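Local coordinates for protein toll-like receptor 13 (Mus musculus, PDB 4Z0C) that recognises bacterial 23S rRNA through its leucine-rich-repeat ectodomain, the part in this chain, and signals through MYD88 and TRAF6 to activate NF-kappa-B and the inflammatory response, at residues 442-447 with 469-474; 449-454 with 473-478; 461-466 with 489-494. All blocks are in the same frame, centred on the assembly; numbering follows the deposited sequence.

Interaction 1: 442-447 with 469-474; sequences GTFRPL and SGLTNL
Leu471 carries its CG opposite the carbonyl carbon and next to the backbone N (chi1 -67°), which sends both methyl groups toward Phe444 and Leu447 on the preceding loop. Phe444 has a similar first torsion, chi1 -44°, and its ring leads off toward Leu453, leaving the CB as the main surface for the leucine. Leu471 CD1 packs on Phe444 CB at 3.8 Å and comes obliquely to the ring. The other methyl, CD2, fits between two backbone carbonyls and the Leu447 side chain, lying 3.5 Å from Leu447 O. Thr443 CG2 sits over the centre of one face of the Phe444 ring.

On the more exposed side, bends at chi2 and chi3 (79°) fold Arg445 back over the neighbouring loop. Its CG runs against Ser469 OG at 3.3 Å, while one face of the guanidinium group covers Gly470 CA, 3.7 Å above the plane and toward the rim. The backbones can come this close because Gly470 has no side chain: a CB there would run into Arg445 O, and its backbone angles by themselves call for glycine. Arg445 CA also makes a CA-H...O contact of 3.5 Å with Ser469 O. Two overlapping type I turns shape residues 442-447, and a third spans 471-474.

No direct hydrogen bond joins the loops. Water 1 accepts from Phe444 N at 3.1 Å and donates to Ser469 O at 2.9 Å, so it ties the two backbones. Water 2 accepts from Asn473 N and has Leu447 O among its possible acceptors. The contact joins equivalent connections of successive leucine-rich repeats. With waters supplying the polar links between these loops, direct contact is mostly van der Waals, carried by Leu471, Ser469, Arg445 and Gly470.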
ATOM      1  N   GLY A 442      20.315  16.132   9.926  1.00 52.34           N
ATOM      2  CA  GLY A 442      20.809  17.360   9.340  1.00 47.36           C
ATOM      3  C   GLY A 442      20.668  17.484   7.838  1.00 45.96           C
ATOM      4  O   GLY A 442      21.207  18.434   7.256  1.00 45.80           O
ATOM      5  N   THR A 443      19.959  16.546   7.208  1.00 36.37           N
ATOM      6  CA  THR A 443      19.854  16.544   5.745  1.00 36.52           C
ATOM      7  C   THR A 443      19.329  17.873   5.201  1.00 30.67           C
ATOM      8  O   THR A 443      19.764  18.312   4.145  1.00 28.21           O
ATOM      9  CB  THR A 443      18.998  15.373   5.205  1.00 37.98           C
ATOM     10  OG1 THR A 443      19.677  14.136   5.435  1.00 39.84           O
ATOM     11  CG2 THR A 443      18.751  15.519   3.699  1.00 27.19           C
ATOM     12  N   PHE A 444      18.422  18.517   5.943  1.00 23.60           N
ATOM     13  CA  PHE A 444      17.796  19.770   5.502  1.00 28.82           C
ATOM     14  C   PHE A 444      18.224  20.967   6.355  1.00 29.43           C
ATOM     15  O   PHE A 444      17.585  22.006   6.310  1.00 35.25           O
ATOM     16  CB  PHE A 444      16.261  19.658   5.509  1.00 29.94           C
ATOM     17  CG  PHE A 444      15.745  18.375   4.934  1.00 28.50           C
ATOM     18  CD1 PHE A 444      15.693  18.185   3.567  1.00 29.39           C
ATOM     19  CD2 PHE A 444      15.328  17.348   5.768  1.00 27.51           C
ATOM     20  CE1 PHE A 444      15.233  16.992   3.028  1.00 24.49           C
ATOM     21  CE2 PHE A 444      14.855  16.155   5.241  1.00 22.14           C
ATOM     22  CZ  PHE A 444      14.809  15.980   3.860  1.00 19.89           C
ATOM     23  N   ARG A 445      19.280  20.806   7.149  1.00 30.43           N
ATOM     24  CA  ARG A 445      19.790  21.886   8.005  1.00 33.16           C
ATOM     25  C   ARG A 445      19.949  23.259   7.339  1.00 38.28           C
ATOM     26  O   ARG A 445      19.582  24.267   7.944  1.00 39.88           O
ATOM     27  CB  ARG A 445      21.120  21.494   8.670  1.00 42.94           C
ATOM     28  CG  ARG A 445      21.016  21.155  10.135  1.00 59.03           C
ATOM     29  CD  ARG A 445      21.940  22.036  10.974  1.00 74.22           C
ATOM     30  NE  ARG A 445      21.378  23.366  11.214  1.00 88.64           N
ATOM     31  CZ  ARG A 445      20.632  23.695  12.268  1.00 92.15           C
ATOM     32  NH1 ARG A 445      20.352  22.789  13.196  1.00 92.00           N
ATOM     33  NH2 ARG A 445      20.163  24.935  12.395  1.00 88.92           N
ATOM     34  N   PRO A 446      20.511  23.313   6.109  1.00 35.82           N
ATOM     35  CA  PRO A 446      20.689  24.622   5.469  1.00 34.93           C
ATOM     36  C   PRO A 446      19.403  25.315   5.047  1.00 37.78           C
ATOM     37  O   PRO A 446      19.431  26.521   4.859  1.00 44.38           O
ATOM     38  CB  PRO A 446      21.509  24.294   4.214  1.00 40.07           C
ATOM     39  CG  PRO A 446      22.152  22.985   4.505  1.00 31.57           C
ATOM     40  CD  PRO A 446      21.174  22.244   5.341  1.00 33.06           C
ATOM     41  N   LEU A 447      18.311  24.574   4.884  1.00 36.15           N
ATOM     42  CA  LEU A 447      17.087  25.127   4.312  1.00 35.43           C
ATOM     43  C   LEU A 447      16.257  25.939   5.305  1.00 36.13           C
ATOM     44  O   LEU A 447      15.097  25.605   5.595  1.00 30.32           O
ATOM     45  CB  LEU A 447      16.264  24.003   3.688  1.00 31.22           C
ATOM     46  CG  LEU A 447      17.097  23.161   2.716  1.00 26.42           C
ATOM     47  CD1 LEU A 447      16.263  22.070   2.054  1.00 20.85           C
ATOM     48  CD2 LEU A 447      17.737  24.063   1.665  1.00 25.83           C
ATOM     49  N   SER A 469      16.089  18.916  11.709  1.00 26.95           N
ATOM     50  CA  SER A 469      16.646  20.114  12.348  1.00 31.48           C
ATOM     51  C   SER A 469      16.919  21.240  11.316  1.00 42.30           C
ATOM     52  O   SER A 469      17.174  20.986  10.131  1.00 35.30           O
ATOM     53  CB  SER A 469      17.912  19.782  13.143  1.00 32.52           C
ATOM     54  OG  SER A 469      19.011  19.565  12.287  1.00 41.79           O
ATOM     55  N   GLY A 470      16.820  22.484  11.765  1.00 38.91           N
ATOM     56  CA  GLY A 470      17.034  23.618  10.892  1.00 41.54           C
ATOM     57  C   GLY A 470      15.794  24.057  10.124  1.00 45.03           C
ATOM     58  O   GLY A 470      15.781  25.122   9.508  1.00 46.30           O
ATOM     59  N   LEU A 471      14.750  23.239  10.149  1.00 38.13           N
ATOM     60  CA  LEU A 471      13.536  23.557   9.412  1.00 34.82           C
ATOM     61  C   LEU A 471      12.580  24.360  10.290  1.00 43.35           C
ATOM     62  O   LEU A 471      11.411  24.017  10.443  1.00 44.72           O
ATOM     63  CB  LEU A 471      12.871  22.288   8.894  1.00 32.33           C
ATOM     64  CG  LEU A 471      13.696  21.569   7.829  1.00 31.51           C
ATOM     65  CD1 LEU A 471      13.024  20.288   7.351  1.00 29.18           C
ATOM     66  CD2 LEU A 471      13.984  22.499   6.647  1.00 25.16           C
ATOM     67  N   THR A 472      13.102  25.449  10.842  1.00 49.63           N
ATOM     68  CA  THR A 472      12.389  26.291  11.791  1.00 52.52           C
ATOM     69  C   THR A 472      11.104  26.904  11.230  1.00 47.11           C
ATOM     70  O   THR A 472      10.112  27.049  11.947  1.00 47.30           O
ATOM     71  CB  THR A 472      13.314  27.417  12.293  1.00 60.61           C
ATOM     72  OG1 THR A 472      14.454  26.841  12.944  1.00 67.08           O
ATOM     73  CG2 THR A 472      12.576  28.367  13.242  1.00 63.23           C
ATOM     74  N   ASN A 473      11.122  27.211   9.938  1.00 35.93           N
ATOM     75  CA  ASN A 473       9.978  27.805   9.258  1.00 34.83           C
ATOM     76  C   ASN A 473       9.098  26.836   8.485  1.00 36.54           C
ATOM     77  O   ASN A 473       8.267  27.264   7.679  1.00 37.27           O
ATOM     78  CB  ASN A 473      10.419  28.946   8.336  1.00 39.75           C
ATOM     79  CG  ASN A 473      10.922  30.146   9.107  1.00 48.43           C
ATOM     80  OD1 ASN A 473      10.180  30.759   9.880  1.00 50.86           O
ATOM     81  ND2 ASN A 473      12.184  30.489   8.905  1.00 51.33           N
ATOM     82  N   LEU A 474       9.306  25.537   8.670  1.00 35.89           N
ATOM     83  CA  LEU A 474       8.516  24.581   7.908  1.00 29.86           C
ATOM     84  C   LEU A 474       7.058  24.666   8.340  1.00 30.76           C
ATOM     85  O   LEU A 474       6.742  24.645   9.542  1.00 33.23           O
ATOM     86  CB  LEU A 474       9.045  23.155   8.031  1.00 27.85           C
ATOM     87  CG  LEU A 474       8.546  22.282   6.875  1.00 25.70           C
ATOM     88  CD1 LEU A 474       9.222  22.692   5.566  1.00 25.16           C
ATOM     89  CD2 LEU A 474       8.773  20.813   7.167  1.00 23.29           C
TER
HETATM   90  O   HOH W   1      17.765  18.459   8.922  1.00 33.12           O
HETATM   91  O   HOH W   2      12.482  25.935   7.427  1.00 33.42           O

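Interaction 2: 449-454 with 473-478; sequences KLQSLI and NLRSLD. With nucleotides of chain C.
Leu453 and Leu477 lie side by side and point the same way, as expected of equivalent positions in the parallel strands of a leucine-rich-repeat solenoid. The segments of strands 452-454 and 476-478 run within 2° of each other. Leu453 CD2 meets Leu477 CD1 at 3.8 Å on the sheet face turned to the repeat interior. Three residues earlier, Leu450 and Leu474 repeat the pattern: Leu474 CD1 packs on Leu450 CG at 3.7 Å and also tucks against the Gln451 carbonyl. At the edge of the ladder, Gln451 and Arg475 meet through their CG methylenes, while their planar ends stand apart.

The backbone fixes this register. Gln451 O accepts two bonds, from Arg475 N at 2.7 Å and from Ser476 N at 2.9 Å; the latter approaches almost end-on to the carbonyl. Leu453 then bonds in both directions, its N donating to Ser476 O and its O accepting from Asp478 N. Strands 428-430 and 500-502 continue the ladder on its two flanks.

Ser452, Ser476, Ile454 and Asp478 occupy the other face, where the RNA binds. Ile454 and Asp478 each pack against adenine of the bound RNA. With CG anti to the backbone N (chi1 -175°), Asp478 reaches out to the guanine of G3 of chain C, and Met480 N holds its second carboxylate oxygen, OD1. Asp478 OD2 takes both guanine donors, N1 at 2.8 Å and N2 at 3.2 Å.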
ATOM      1  N   LYS A 449      14.631  28.602   5.252  1.00 37.93           N
ATOM      2  CA  LYS A 449      13.403  29.259   4.833  1.00 31.62           C
ATOM      3  C   LYS A 449      12.367  28.296   4.252  1.00 32.88           C
ATOM      4  O   LYS A 449      11.335  28.723   3.735  1.00 39.44           O
ATOM      5  CB  LYS A 449      13.728  30.371   3.836  1.00 35.43           C
ATOM      6  CG  LYS A 449      14.428  31.556   4.492  1.00 37.80           C
ATOM      7  CD  LYS A 449      14.856  32.599   3.486  1.00 34.73           C
ATOM      8  CE  LYS A 449      13.693  33.472   3.078  1.00 36.23           C
ATOM      9  NZ  LYS A 449      14.128  34.623   2.247  1.00 43.63           N
ATOM     10  N   LEU A 450      12.652  27.001   4.322  1.00 30.23           N
ATOM     11  CA  LEU A 450      11.757  25.999   3.746  1.00 32.45           C
ATOM     12  C   LEU A 450      10.368  26.072   4.385  1.00 32.60           C
ATOM     13  O   LEU A 450      10.232  26.144   5.602  1.00 29.71           O
ATOM     14  CB  LEU A 450      12.338  24.582   3.875  1.00 29.88           C
ATOM     15  CG  LEU A 450      11.659  23.605   2.911  1.00 19.99           C
ATOM     16  CD1 LEU A 450      12.016  23.993   1.482  1.00 22.15           C
ATOM     17  CD2 LEU A 450      12.084  22.183   3.212  1.00 21.34           C
ATOM     18  N   GLN A 451       9.345  26.048   3.538  1.00 33.41           N
ATOM     19  CA  GLN A 451       7.964  26.237   3.956  1.00 31.49           C
ATOM     20  C   GLN A 451       7.212  24.922   3.821  1.00 25.94           C
ATOM     21  O   GLN A 451       6.410  24.541   4.677  1.00 28.45           O
ATOM     22  CB  GLN A 451       7.318  27.318   3.061  1.00 26.88           C
ATOM     23  CG  GLN A 451       6.538  28.373   3.822  1.00 50.04           C
ATOM     24  CD  GLN A 451       7.137  29.764   3.724  1.00 61.49           C
ATOM     25  OE1 GLN A 451       7.314  30.305   2.632  1.00 62.09           O
ATOM     26  NE2 GLN A 451       7.472  30.342   4.873  1.00 65.23           N
ATOM     27  N   SER A 452       7.518  24.219   2.741  1.00 19.51           N
ATOM     28  CA  SER A 452       6.820  23.012   2.346  1.00 22.23           C
ATOM     29  C   SER A 452       7.840  21.943   1.941  1.00 26.67           C
ATOM     30  O   SER A 452       8.746  22.198   1.148  1.00 31.22           O
ATOM     31  CB  SER A 452       5.888  23.338   1.173  1.00 23.31           C
ATOM     32  OG  SER A 452       5.257  22.177   0.660  1.00 31.74           O
ATOM     33  N   LEU A 453       7.719  20.758   2.523  1.00 27.25           N
ATOM     34  CA  LEU A 453       8.581  19.629   2.187  1.00 16.45           C
ATOM     35  C   LEU A 453       7.748  18.398   1.862  1.00 22.98           C
ATOM     36  O   LEU A 453       6.949  17.933   2.690  1.00 25.48           O
ATOM     37  CB  LEU A 453       9.548  19.313   3.344  1.00 21.93           C
ATOM     38  CG  LEU A 453      10.380  18.013   3.252  1.00 27.81           C
ATOM     39  CD1 LEU A 453      11.192  17.960   1.961  1.00 22.34           C
ATOM     40  CD2 LEU A 453      11.333  17.842   4.451  1.00 23.14           C
ATOM     41  N   ILE A 454       7.955  17.850   0.676  1.00 28.00           N
ATOM     42  CA  ILE A 454       7.272  16.626   0.266  1.00 25.04           C
ATOM     43  C   ILE A 454       8.206  15.401   0.199  1.00 18.27           C
ATOM     44  O   ILE A 454       9.154  15.385  -0.573  1.00 21.64           O
ATOM     45  CB  ILE A 454       6.618  16.827  -1.091  1.00 25.80           C
ATOM     46  CG1 ILE A 454       5.634  18.012  -1.019  1.00 24.51           C
ATOM     47  CG2 ILE A 454       5.955  15.541  -1.536  1.00 20.82           C
ATOM     48  CD1 ILE A 454       5.079  18.433  -2.370  1.00 21.37           C
ATOM     49  N   ASN A 473      11.122  27.211   9.938  1.00 35.93           N
ATOM     50  CA  ASN A 473       9.978  27.805   9.258  1.00 34.83           C
ATOM     51  C   ASN A 473       9.098  26.836   8.485  1.00 36.54           C
ATOM     52  O   ASN A 473       8.267  27.264   7.679  1.00 37.27           O
ATOM     53  CB  ASN A 473      10.419  28.946   8.336  1.00 39.75           C
ATOM     54  CG  ASN A 473      10.922  30.146   9.107  1.00 48.43           C
ATOM     55  OD1 ASN A 473      10.180  30.759   9.880  1.00 50.86           O
ATOM     56  ND2 ASN A 473      12.184  30.489   8.905  1.00 51.33           N
ATOM     57  N   LEU A 474       9.306  25.537   8.670  1.00 35.89           N
ATOM     58  CA  LEU A 474       8.516  24.581   7.908  1.00 29.86           C
ATOM     59  C   LEU A 474       7.058  24.666   8.340  1.00 30.76           C
ATOM     60  O   LEU A 474       6.742  24.645   9.542  1.00 33.23           O
ATOM     61  CB  LEU A 474       9.045  23.155   8.031  1.00 27.85           C
ATOM     62  CG  LEU A 474       8.546  22.282   6.875  1.00 25.70           C
ATOM     63  CD1 LEU A 474       9.222  22.692   5.566  1.00 25.16           C
ATOM     64  CD2 LEU A 474       8.773  20.813   7.167  1.00 23.29           C
ATOM     65  N   ARG A 475       6.176  24.768   7.350  1.00 23.11           N
ATOM     66  CA  ARG A 475       4.757  24.917   7.612  1.00 28.85           C
ATOM     67  C   ARG A 475       4.031  23.631   7.251  1.00 29.77           C
ATOM     68  O   ARG A 475       3.023  23.263   7.873  1.00 24.67           O
ATOM     69  CB  ARG A 475       4.200  26.102   6.818  1.00 28.49           C
ATOM     70  CG  ARG A 475       4.826  27.431   7.219  1.00 43.16           C
ATOM     71  CD  ARG A 475       4.497  27.749   8.678  1.00 60.51           C
ATOM     72  NE  ARG A 475       5.001  29.051   9.113  1.00 73.14           N
ATOM     73  CZ  ARG A 475       4.786  29.573  10.320  1.00 75.55           C
ATOM     74  NH1 ARG A 475       4.078  28.903  11.222  1.00 75.70           N
ATOM     75  NH2 ARG A 475       5.286  30.762  10.628  1.00 76.50           N
ATOM     76  N   SER A 476       4.547  22.940   6.246  1.00 23.60           N
ATOM     77  CA  SER A 476       3.881  21.748   5.767  1.00 26.89           C
ATOM     78  C   SER A 476       4.871  20.571   5.564  1.00 28.48           C
ATOM     79  O   SER A 476       5.947  20.727   4.995  1.00 20.09           O
ATOM     80  CB  SER A 476       3.138  22.076   4.475  1.00 24.68           C
ATOM     81  OG  SER A 476       2.407  20.953   4.020  1.00 31.70           O
ATOM     82  N   LEU A 477       4.521  19.395   6.068  1.00 32.66           N
ATOM     83  CA  LEU A 477       5.391  18.231   5.912  1.00 30.47           C
ATOM     84  C   LEU A 477       4.567  17.037   5.461  1.00 26.49           C
ATOM     85  O   LEU A 477       3.684  16.570   6.189  1.00 29.50           O
ATOM     86  CB  LEU A 477       6.134  17.928   7.222  1.00 22.55           C
ATOM     87  CG  LEU A 477       7.044  16.696   7.336  1.00 25.55           C
ATOM     88  CD1 LEU A 477       8.205  16.628   6.306  1.00  9.39           C
ATOM     89  CD2 LEU A 477       7.602  16.622   8.755  1.00 29.15           C
ATOM     90  N   ASP A 478       4.860  16.559   4.256  1.00 18.10           N
ATOM     91  CA  ASP A 478       4.143  15.441   3.661  1.00 11.93           C
ATOM     92  C   ASP A 478       4.996  14.162   3.715  1.00 23.43           C
ATOM     93  O   ASP A 478       6.022  14.057   3.030  1.00 24.08           O
ATOM     94  CB  ASP A 478       3.791  15.762   2.213  1.00 15.91           C
ATOM     95  CG  ASP A 478       2.929  14.682   1.562  1.00 30.41           C
ATOM     96  OD1 ASP A 478       2.811  13.582   2.137  1.00 30.67           O
ATOM     97  OD2 ASP A 478       2.377  14.921   0.465  1.00 37.22           O
TER
ATOM     98  P     G C   3      -5.617   7.147  -4.265  1.00 66.27           P
ATOM     99  OP1   G C   3      -4.705   5.997  -4.225  1.00 58.42           O
ATOM    100  OP2   G C   3      -7.058   6.900  -4.027  1.00 79.68           O
ATOM    101  O5'   G C   3      -5.064   8.203  -3.207  1.00 30.00           O
ATOM    102  C5'   G C   3      -5.642   8.208  -1.898  1.00 29.28           C
ATOM    103  C4'   G C   3      -5.718   9.582  -1.273  1.00 30.15           C
ATOM    104  O4'   G C   3      -4.387  10.034  -0.923  1.00 30.17           O
ATOM    105  C3'   G C   3      -6.329  10.689  -2.138  1.00 30.97           C
ATOM    106  O3'   G C   3      -6.947  11.652  -1.287  1.00 28.66           O
ATOM    107  C2'   G C   3      -5.094  11.338  -2.746  1.00 28.62           C
ATOM    108  O2'   G C   3      -5.301  12.674  -3.128  1.00 29.15           O
ATOM    109  C1'   G C   3      -4.104  11.248  -1.582  1.00 22.48           C
ATOM    110  N9    G C   3      -2.694  11.212  -1.947  1.00 27.91           N
ATOM    111  C8    G C   3      -2.069  10.306  -2.766  1.00 32.18           C
ATOM    112  N7    G C   3      -0.787  10.520  -2.857  1.00 28.87           N
ATOM    113  C5    G C   3      -0.549  11.619  -2.040  1.00 25.26           C
ATOM    114  C6    G C   3       0.654  12.310  -1.738  1.00 22.94           C
ATOM    115  O6    G C   3       1.796  12.115  -2.149  1.00 27.74           O
ATOM    116  N1    G C   3       0.440  13.357  -0.860  1.00 31.42           N
ATOM    117  C2    G C   3      -0.783  13.708  -0.344  1.00 32.23           C
ATOM    118  N2    G C   3      -0.769  14.761   0.483  1.00 26.75           N
ATOM    119  N3    G C   3      -1.913  13.080  -0.617  1.00 30.65           N
ATOM    120  C4    G C   3      -1.722  12.052  -1.464  1.00 30.04           C
TER
HETATM  121  O   HOH W   2      12.482  25.935   7.427  1.00 33.42           O

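Interaction 3: 461-466 with 489-494; sequences KILEPN and EHLFSG
The imidazole of His490, whose CB approaches Asn466 OD1, has Glu489 CG over one face, 3.3 Å above the ring plane and displaced toward the rim. A second flat group, the Phe492 ring, takes Leu491 CG over its centre on one face at 3.8 Å. Thus each ring is backed by the residue just before it. The Asn466 amide turns its OD1 to the loop, with Ser493 CB at 3.9 Å; its CG lies beside its own backbone N, and this brings the end of the side chain nearer although its CB points away.

The polar link is made by the backbone. Asn466 N donates to His490 O over 3.2 Å, and the N-H points nearly straight at the oxygen (170°). The donor nevertheless stands well above the carbonyl plane, 40° out of it. The accepting carbonyl belongs to the first residue of the type I turn that runs from His490 to Ser493.

Beneath this bond the contact is apolar. Leu491, its CG anti to the backbone N, reaches across so that CD1 lies 3.6 Å from Leu463 CB and 3.7 Å from Leu463 CD1. Pro465 CA passes 4.1 Å from His490 O, and its ring leans on His488.

The contact is a surface one, its nearest atom about 10 Å from the RNA. Short strand 462-463 pairs in parallel with strand 438-439 of the preceding repeat, where Leu463 also packs on Leu439, while the 490-493 turn belongs to the connection that leads from strand 476-478 to strand 500-502.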
ATOM      1  N   LYS A 461      11.683   4.036   6.014  1.00 28.42           N
ATOM      2  CA  LYS A 461      11.467   3.189   7.191  1.00 30.34           C
ATOM      3  C   LYS A 461      12.114   3.841   8.404  1.00 32.90           C
ATOM      4  O   LYS A 461      11.528   3.907   9.484  1.00 38.91           O
ATOM      5  CB  LYS A 461      12.091   1.805   6.992  1.00 31.90           C
ATOM      6  CG  LYS A 461      11.466   0.955   5.891  1.00 34.37           C
ATOM      7  CD  LYS A 461      11.629  -0.529   6.178  1.00 40.49           C
ATOM      8  CE  LYS A 461      11.498  -1.392   4.921  1.00 43.26           C
ATOM      9  NZ  LYS A 461      10.303  -1.099   4.089  1.00 47.66           N
ATOM     10  N   ILE A 462      13.334   4.327   8.205  1.00 34.13           N
ATOM     11  CA  ILE A 462      14.165   4.851   9.287  1.00 39.68           C
ATOM     12  C   ILE A 462      14.360   6.357   9.191  1.00 44.77           C
ATOM     13  O   ILE A 462      14.924   6.862   8.220  1.00 45.48           O
ATOM     14  CB  ILE A 462      15.571   4.182   9.284  1.00 48.31           C
ATOM     15  CG1 ILE A 462      15.437   2.658   9.270  1.00 53.76           C
ATOM     16  CG2 ILE A 462      16.408   4.653  10.465  1.00 39.87           C
ATOM     17  CD1 ILE A 462      14.820   2.086  10.534  1.00 58.37           C
ATOM     18  N   LEU A 463      13.889   7.073  10.207  1.00 46.70           N
ATOM     19  CA  LEU A 463      14.137   8.502  10.317  1.00 31.52           C
ATOM     20  C   LEU A 463      15.053   8.769  11.502  1.00 31.67           C
ATOM     21  O   LEU A 463      14.630   8.665  12.648  1.00 39.96           O
ATOM     22  CB  LEU A 463      12.825   9.273  10.470  1.00 32.90           C
ATOM     23  CG  LEU A 463      11.744   9.141   9.397  1.00 30.68           C
ATOM     24  CD1 LEU A 463      10.581  10.054   9.708  1.00 33.04           C
ATOM     25  CD2 LEU A 463      12.299   9.495   8.064  1.00 34.78           C
ATOM     26  N   GLU A 464      16.312   9.084  11.222  1.00 42.76           N
ATOM     27  CA  GLU A 464      17.266   9.434  12.267  1.00 42.29           C
ATOM     28  C   GLU A 464      16.738  10.596  13.103  1.00 48.77           C
ATOM     29  O   GLU A 464      15.950  11.410  12.627  1.00 53.96           O
ATOM     30  CB  GLU A 464      18.628   9.798  11.658  1.00 38.00           C
ATOM     31  CG  GLU A 464      19.421   8.607  11.126  1.00 42.76           C
ATOM     32  CD  GLU A 464      20.866   8.962  10.692  1.00 66.24           C
ATOM     33  OE1 GLU A 464      21.401   8.294   9.777  1.00 57.20           O
ATOM     34  OE2 GLU A 464      21.471   9.904  11.256  1.00 68.45           O
ATOM     35  N   PRO A 465      17.142  10.654  14.373  1.00 54.25           N
ATOM     36  CA  PRO A 465      16.820  11.806  15.218  1.00 48.48           C
ATOM     37  C   PRO A 465      17.409  13.048  14.585  1.00 44.55           C
ATOM     38  O   PRO A 465      18.463  12.939  13.965  1.00 47.31           O
ATOM     39  CB  PRO A 465      17.560  11.499  16.522  1.00 51.11           C
ATOM     40  CG  PRO A 465      17.738  10.012  16.518  1.00 48.36           C
ATOM     41  CD  PRO A 465      17.909   9.621  15.096  1.00 52.66           C
ATOM     42  N   ASN A 466      16.747  14.193  14.731  1.00 46.84           N
ATOM     43  CA  ASN A 466      17.200  15.443  14.115  1.00 49.45           C
ATOM     44  C   ASN A 466      17.280  15.408  12.576  1.00 43.72           C
ATOM     45  O   ASN A 466      18.058  16.152  11.973  1.00 37.27           O
ATOM     46  CB  ASN A 466      18.542  15.894  14.714  1.00 54.12           C
ATOM     47  CG  ASN A 466      18.478  16.085  16.219  1.00 63.40           C
ATOM     48  OD1 ASN A 466      17.477  16.561  16.755  1.00 66.72           O
ATOM     49  ND2 ASN A 466      19.544  15.693  16.911  1.00 64.48           N
ATOM     50  N   GLU A 489      12.348   9.880  19.868  1.00 45.77           N
ATOM     51  CA  GLU A 489      12.157  10.986  20.814  1.00 56.53           C
ATOM     52  C   GLU A 489      12.262  12.390  20.218  1.00 58.82           C
ATOM     53  O   GLU A 489      11.445  13.262  20.508  1.00 60.69           O
ATOM     54  CB  GLU A 489      13.152  10.874  21.969  1.00 61.22           C
ATOM     55  CG  GLU A 489      13.199  12.125  22.829  1.00 69.04           C
ATOM     56  CD  GLU A 489      14.266  12.073  23.902  1.00 78.66           C
ATOM     57  OE1 GLU A 489      14.961  11.036  24.008  1.00 83.20           O
ATOM     58  OE2 GLU A 489      14.404  13.079  24.636  1.00 79.99           O
ATOM     59  N   HIS A 490      13.284  12.597  19.396  1.00 62.07           N
ATOM     60  CA  HIS A 490      13.596  13.909  18.846  1.00 69.15           C
ATOM     61  C   HIS A 490      13.400  13.925  17.338  1.00 66.48           C
ATOM     62  O   HIS A 490      14.143  14.590  16.611  1.00 65.94           O
ATOM     63  CB  HIS A 490      15.045  14.300  19.157  1.00 76.93           C
ATOM     64  CG  HIS A 490      15.316  14.519  20.611  1.00 85.40           C
ATOM     65  ND1 HIS A 490      14.360  14.992  21.484  1.00 89.18           N
ATOM     66  CD2 HIS A 490      16.444  14.349  21.343  1.00 86.38           C
ATOM     67  CE1 HIS A 490      14.882  15.090  22.695  1.00 88.90           C
ATOM     68  NE2 HIS A 490      16.145  14.707  22.635  1.00 88.27           N
ATOM     69  N   LEU A 491      12.411  13.176  16.869  1.00 55.30           N
ATOM     70  CA  LEU A 491      12.138  13.105  15.444  1.00 48.01           C
ATOM     71  C   LEU A 491      11.679  14.464  14.911  1.00 40.09           C
ATOM     72  O   LEU A 491      12.205  14.972  13.926  1.00 42.74           O
ATOM     73  CB  LEU A 491      11.075  12.038  15.173  1.00 40.70           C
ATOM     74  CG  LEU A 491      10.576  11.929  13.731  1.00 37.62           C
ATOM     75  CD1 LEU A 491      11.743  11.777  12.774  1.00 38.37           C
ATOM     76  CD2 LEU A 491       9.582  10.774  13.591  1.00 40.12           C
ATOM     77  N   PHE A 492      10.691  15.039  15.585  1.00 37.08           N
ATOM     78  CA  PHE A 492      10.044  16.275  15.165  1.00 39.96           C
ATOM     79  C   PHE A 492      10.556  17.490  15.929  1.00 53.27           C
ATOM     80  O   PHE A 492       9.799  18.425  16.185  1.00 53.53           O
ATOM     81  CB  PHE A 492       8.534  16.143  15.316  1.00 26.55           C
ATOM     82  CG  PHE A 492       7.939  15.066  14.455  1.00 26.19           C
ATOM     83  CD1 PHE A 492       8.173  15.038  13.091  1.00 23.86           C
ATOM     84  CD2 PHE A 492       7.173  14.058  15.016  1.00 32.25           C
ATOM     85  CE1 PHE A 492       7.627  14.035  12.292  1.00 26.93           C
ATOM     86  CE2 PHE A 492       6.637  13.036  14.228  1.00 28.75           C
ATOM     87  CZ  PHE A 492       6.840  13.031  12.874  1.00 24.79           C
ATOM     88  N   SER A 493      11.851  17.493  16.238  1.00 60.22           N
ATOM     89  CA  SER A 493      12.447  18.515  17.102  1.00 68.69           C
ATOM     90  C   SER A 493      12.339  19.976  16.628  1.00 69.92           C
ATOM     91  O   SER A 493      11.673  20.792  17.271  1.00 75.17           O
ATOM     92  CB  SER A 493      13.926  18.180  17.328  1.00 70.45           C
ATOM     93  OG  SER A 493      14.118  17.538  18.578  1.00 77.49           O
ATOM     94  N   GLY A 494      12.989  20.313  15.522  1.00 64.16           N
ATOM     95  CA  GLY A 494      12.992  21.688  15.038  1.00 66.31           C
ATOM     96  C   GLY A 494      11.705  22.232  14.426  1.00 55.45           C
ATOM     97  O   GLY A 494      11.722  23.285  13.774  1.00 43.80           O
TER

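In the fold
The three contacts join successive leucine-rich repeats at different levels of the solenoid wall. Interactions 1 and 2, with centres about 9 Å apart, share Asn473, Leu474 and water 2, and they touch where Leu471 CD2 packs 3.8 Å from Leu450 CB. Interaction 3 is about 12 Å from interaction 1, centre to centre, and meets it through a probable hydrogen bond from Gly442 N to Asn466 O (3.0 Å). Its centre lies about 15 Å from that of interaction 2. Of the three, interaction 2 touches the RNA directly; the nearest atoms of interactions 1 and 3 stay about 13 and 10 Å from it.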